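Local coordinates for D-alanyl-D-alanine carboxypeptidase (PDB 1XP4), which probably removes the terminal D-alanine from peptidoglycan precursor peptides as a serine-type carboxypeptidase, regulating cell-wall synthesis, at residues S59-Y71 and A109-K121. Numbering follows the deposited sequence.
Sequences SITLSTPVDISDY and AIALAEKIAGSEK
E120 OE1 lies at the edge of the Y71 ring, in its plane: Y71 OH donates to it at 2.7 Å, meeting the syn side of a carboxylate turned 48° from the ring. Water 5 bonds both Y71 OH and E120 OE2, and T144 also bonds OE2, which fixes the carboxylate's rotation. Farther along the same side, near CD2, E114 OE2 also lies near the ring plane, while I110 CD1 approaches Y71 CZ obliquely at 3.4 Å. Tyrosine suits this place, giving ring carbons to the I110 methyls and a hydroxyl to E120. S69, at the N-cap position of helix 70-74, turns its hydroxyl to the glutamate instead: OG donates to E114 OE1 (2.7 Å), again syn. In this S11-family catalytic domain, of the beta-lactamase clan, the two-stranded sheet of 65-67 and 90-92 packs on helix 106-117, segment axes 102° apart. Small A111 lets the chain come close, its CB meeting I68 CG1 at 4.2 Å; water 3 sits within hydrogen-bonding distance of A111 O and D67 O. CG anti to the backbone N (chi1 -177°) and a bend at chi2 carry K115 obliquely across V66, and its NZ reaches water 4, which accepts from D67 N. I60 CD1 meets I116 CD1 at 4.1 Å, against helix 44-57.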
loop_
_atom_site.group_PDB
_atom_site.type_symbol
_atom_site.label_atom_id
_atom_site.label_comp_id
_atom_site.label_asym_id
_atom_site.label_seq_id
_atom_site.Cartn_x
_atom_site.Cartn_y
_atom_site.Cartn_z
ATOM N N SER A 59 -0.533 -21.064 8.450
ATOM C CA SER A 59 -1.086 -22.121 7.608
ATOM C C SER A 59 -0.178 -22.464 6.421
ATOM O O SER A 59 -0.254 -23.560 5.872
ATOM C CB SER A 59 -2.496 -21.745 7.128
ATOM O OG SER A 59 -2.551 -20.442 6.577
ATOM N N ILE A 60 0.670 -21.521 6.017
ATOM C CA ILE A 60 1.628 -21.765 4.945
ATOM C C ILE A 60 2.931 -21.112 5.369
ATOM O O ILE A 60 2.948 -20.302 6.292
ATOM C CB ILE A 60 1.215 -21.154 3.579
ATOM C CG1 ILE A 60 0.965 -19.652 3.721
ATOM C CG2 ILE A 60 0.021 -21.881 3.031
ATOM C CD1 ILE A 60 0.743 -18.939 2.410
ATOM N N THR A 61 4.019 -21.474 4.700
ATOM C CA THR A 61 5.321 -20.912 5.008
ATOM C C THR A 61 5.986 -20.571 3.692
ATOM O O THR A 61 5.575 -21.058 2.638
ATOM C CB THR A 61 6.208 -21.917 5.755
ATOM O OG1 THR A 61 6.534 -23.007 4.883
ATOM C CG2 THR A 61 5.491 -22.452 6.989
ATOM N N LEU A 62 7.021 -19.744 3.749
ATOM C CA LEU A 62 7.729 -19.334 2.546
ATOM C C LEU A 62 8.275 -20.487 1.708
ATOM O O LEU A 62 8.330 -20.385 0.485
ATOM C CB LEU A 62 8.862 -18.370 2.910
ATOM C CG LEU A 62 8.347 -17.003 3.392
ATOM C CD1 LEU A 62 9.471 -16.155 3.931
ATOM C CD2 LEU A 62 7.657 -16.287 2.242
ATOM N N SER A 63 8.662 -21.588 2.346
ATOM C CA SER A 63 9.221 -22.718 1.599
ATOM C C SER A 63 8.211 -23.803 1.248
ATOM O O SER A 63 8.569 -24.843 0.688
ATOM C CB SER A 63 10.364 -23.346 2.388
ATOM O OG SER A 63 9.864 -24.061 3.501
ATOM N N THR A 64 6.947 -23.563 1.580
ATOM C CA THR A 64 5.889 -24.525 1.303
ATOM C C THR A 64 5.707 -24.776 -0.195
ATOM O O THR A 64 5.506 -23.844 -0.975
ATOM C CB THR A 64 4.522 -24.048 1.873
ATOM O OG1 THR A 64 4.617 -23.877 3.295
ATOM C CG2 THR A 64 3.422 -25.066 1.555
ATOM N N PRO A 65 5.803 -26.045 -0.615
ATOM C CA PRO A 65 5.638 -26.437 -2.020
ATOM C C PRO A 65 4.184 -26.216 -2.443
ATOM O O PRO A 65 3.258 -26.584 -1.714
ATOM C CB PRO A 65 6.000 -27.919 -2.006
ATOM C CG PRO A 65 7.014 -27.996 -0.923
ATOM C CD PRO A 65 6.406 -27.140 0.161
ATOM N N VAL A 66 3.984 -25.615 -3.612
ATOM C CA VAL A 66 2.636 -25.358 -4.109
ATOM C C VAL A 66 2.448 -25.967 -5.494
ATOM O O VAL A 66 3.181 -25.640 -6.428
ATOM C CB VAL A 66 2.333 -23.837 -4.198
ATOM C CG1 VAL A 66 0.921 -23.618 -4.706
ATOM C CG2 VAL A 66 2.483 -23.189 -2.837
ATOM N N ASP A 67 1.464 -26.858 -5.607
ATOM C CA ASP A 67 1.141 -27.521 -6.871
ATOM C C ASP A 67 0.529 -26.515 -7.831
ATOM O O ASP A 67 -0.090 -25.537 -7.422
ATOM C CB ASP A 67 0.153 -28.674 -6.633
ATOM C CG ASP A 67 -0.406 -29.260 -7.925
ATOM O OD1 ASP A 67 0.352 -29.882 -8.701
ATOM O OD2 ASP A 67 -1.620 -29.097 -8.162
ATOM N N ILE A 68 0.696 -26.770 -9.117
ATOM C CA ILE A 68 0.168 -25.885 -10.133
ATOM C C ILE A 68 -0.792 -26.657 -11.036
ATOM O O ILE A 68 -0.382 -27.295 -11.989
ATOM C CB ILE A 68 1.352 -25.252 -10.884
ATOM C CG1 ILE A 68 2.086 -24.341 -9.895
ATOM C CG2 ILE A 68 0.883 -24.463 -12.089
ATOM C CD1 ILE A 68 3.356 -23.752 -10.399
ATOM N N SER A 69 -2.078 -26.589 -10.707
ATOM C CA SER A 69 -3.123 -27.308 -11.440
ATOM C C SER A 69 -3.286 -26.956 -12.913
ATOM O O SER A 69 -2.707 -25.987 -13.405
ATOM C CB SER A 69 -4.478 -27.149 -10.735
ATOM O OG SER A 69 -4.876 -25.794 -10.680
ATOM N N ASP A 70 -4.091 -27.762 -13.600
ATOM C CA ASP A 70 -4.353 -27.592 -15.025
ATOM C C ASP A 70 -4.662 -26.150 -15.445
ATOM O O ASP A 70 -4.006 -25.596 -16.331
ATOM C CB ASP A 70 -5.510 -28.495 -15.454
ATOM C CG ASP A 70 -5.275 -29.959 -15.113
ATOM O OD1 ASP A 70 -4.098 -30.388 -15.048
ATOM O OD2 ASP A 70 -6.285 -30.682 -14.932
ATOM N N TYR A 71 -5.670 -25.558 -14.814
ATOM C CA TYR A 71 -6.087 -24.192 -15.109
ATOM C C TYR A 71 -4.937 -23.180 -15.096
ATOM O O TYR A 71 -4.707 -22.490 -16.088
ATOM C CB TYR A 71 -7.205 -23.788 -14.133
ATOM C CG TYR A 71 -7.448 -22.301 -13.946
ATOM C CD1 TYR A 71 -7.478 -21.424 -15.032
ATOM C CD2 TYR A 71 -7.706 -21.782 -12.674
ATOM C CE1 TYR A 71 -7.758 -20.064 -14.854
ATOM C CE2 TYR A 71 -7.990 -20.429 -12.483
ATOM C CZ TYR A 71 -8.014 -19.573 -13.575
ATOM O OH TYR A 71 -8.285 -18.231 -13.379
ATOM N N ALA A 109 -0.154 -16.064 -9.130
ATOM C CA ALA A 109 -1.261 -15.572 -8.318
ATOM C C ALA A 109 -2.306 -16.656 -8.092
ATOM O O ALA A 109 -2.649 -16.972 -6.949
ATOM C CB ALA A 109 -1.914 -14.359 -8.986
ATOM N N ILE A 110 -2.813 -17.217 -9.184
ATOM C CA ILE A 110 -3.827 -18.253 -9.099
ATOM C C ILE A 110 -3.361 -19.394 -8.209
ATOM O O ILE A 110 -4.063 -19.793 -7.274
ATOM C CB ILE A 110 -4.176 -18.809 -10.494
ATOM C CG1 ILE A 110 -4.710 -17.679 -11.379
ATOM C CG2 ILE A 110 -5.207 -19.916 -10.371
ATOM C CD1 ILE A 110 -5.042 -18.103 -12.793
ATOM N N ALA A 111 -2.174 -19.915 -8.491
ATOM C CA ALA A 111 -1.630 -21.007 -7.695
ATOM C C ALA A 111 -1.697 -20.700 -6.190
ATOM O O ALA A 111 -2.199 -21.509 -5.404
ATOM C CB ALA A 111 -0.191 -21.293 -8.116
ATOM N N LEU A 112 -1.191 -19.537 -5.790
ATOM C CA LEU A 112 -1.208 -19.150 -4.383
ATOM C C LEU A 112 -2.634 -19.151 -3.821
ATOM O O LEU A 112 -2.876 -19.594 -2.692
ATOM C CB LEU A 112 -0.591 -17.760 -4.222
ATOM C CG LEU A 112 0.931 -17.674 -4.358
ATOM C CD1 LEU A 112 1.373 -16.220 -4.483
ATOM C CD2 LEU A 112 1.581 -18.344 -3.157
ATOM N N ALA A 113 -3.572 -18.653 -4.626
ATOM C CA ALA A 113 -4.973 -18.569 -4.235
ATOM C C ALA A 113 -5.590 -19.943 -3.973
ATOM O O ALA A 113 -6.274 -20.137 -2.965
ATOM C CB ALA A 113 -5.768 -17.828 -5.310
ATOM N N GLU A 114 -5.359 -20.889 -4.881
ATOM C CA GLU A 114 -5.900 -22.236 -4.721
ATOM C C GLU A 114 -5.275 -22.888 -3.500
ATOM O O GLU A 114 -5.919 -23.663 -2.796
ATOM C CB GLU A 114 -5.606 -23.095 -5.946
ATOM C CG GLU A 114 -6.247 -22.610 -7.219
ATOM C CD GLU A 114 -6.242 -23.678 -8.292
ATOM O OE1 GLU A 114 -5.247 -24.433 -8.371
ATOM O OE2 GLU A 114 -7.230 -23.759 -9.056
ATOM N N LYS A 115 -4.011 -22.569 -3.254
ATOM C CA LYS A 115 -3.304 -23.110 -2.110
ATOM C C LYS A 115 -3.905 -22.599 -0.808
ATOM O O LYS A 115 -4.007 -23.344 0.167
ATOM C CB LYS A 115 -1.835 -22.708 -2.163
ATOM C CG LYS A 115 -0.989 -23.286 -1.043
ATOM C CD LYS A 115 -0.946 -24.802 -1.143
ATOM C CE LYS A 115 0.104 -25.397 -0.226
ATOM N NZ LYS A 115 0.085 -26.880 -0.265
ATOM N N ILE A 116 -4.305 -21.330 -0.792
ATOM C CA ILE A 116 -4.859 -20.737 0.422
ATOM C C ILE A 116 -6.352 -20.954 0.649
ATOM O O ILE A 116 -6.784 -21.084 1.794
ATOM C CB ILE A 116 -4.560 -19.204 0.484
ATOM C CG1 ILE A 116 -3.046 -18.969 0.492
ATOM C CG2 ILE A 116 -5.163 -18.584 1.753
ATOM C CD1 ILE A 116 -2.640 -17.511 0.600
ATOM N N ALA A 117 -7.140 -21.005 -0.420
ATOM C CA ALA A 117 -8.585 -21.179 -0.270
ATOM C C ALA A 117 -9.194 -22.377 -0.998
ATOM O O ALA A 117 -10.415 -22.573 -0.967
ATOM C CB ALA A 117 -9.303 -19.899 -0.701
ATOM N N GLY A 118 -8.355 -23.175 -1.653
ATOM C CA GLY A 118 -8.856 -24.338 -2.361
ATOM C C GLY A 118 -9.190 -24.021 -3.797
ATOM O O GLY A 118 -8.897 -24.796 -4.706
ATOM N N SER A 119 -9.810 -22.873 -4.011
ATOM C CA SER A 119 -10.177 -22.460 -5.361
ATOM C C SER A 119 -10.073 -20.944 -5.499
ATOM O O SER A 119 -10.115 -20.212 -4.510
ATOM C CB SER A 119 -11.606 -22.905 -5.680
ATOM O OG SER A 119 -12.551 -22.222 -4.874
ATOM N N GLU A 120 -9.926 -20.467 -6.725
ATOM C CA GLU A 120 -9.849 -19.036 -6.923
ATOM C C GLU A 120 -11.167 -18.400 -6.447
ATOM O O GLU A 120 -11.169 -17.310 -5.880
ATOM C CB GLU A 120 -9.588 -18.719 -8.396
ATOM C CG GLU A 120 -9.501 -17.237 -8.667
ATOM C CD GLU A 120 -8.994 -16.904 -10.051
ATOM O OE1 GLU A 120 -9.385 -17.608 -11.010
ATOM O OE2 GLU A 120 -8.221 -15.924 -10.175
ATOM N N LYS A 121 -12.284 -19.094 -6.653
ATOM C CA LYS A 121 -13.576 -18.569 -6.236
ATOM C C LYS A 121 -13.625 -18.261 -4.750
ATOM O O LYS A 121 -14.022 -17.166 -4.348
ATOM C CB LYS A 121 -14.706 -19.542 -6.540
ATOM C CG LYS A 121 -16.023 -19.012 -5.996
ATOM C CD LYS A 121 -17.152 -20.029 -6.000
ATOM C CE LYS A 121 -18.433 -19.411 -5.409
ATOM N NZ LYS A 121 -18.234 -18.897 -4.025
HETATM O O HOH W 1 -4.356 -21.021 4.208
HETATM O O HOH W 2 -2.449 -24.179 -8.858
HETATM O O HOH W 3 -2.154 -24.291 -5.848
HETATM O O HOH W 4 -0.445 -27.591 -3.275
HETATM O O HOH W 5 -7.792 -15.420 -13.024
#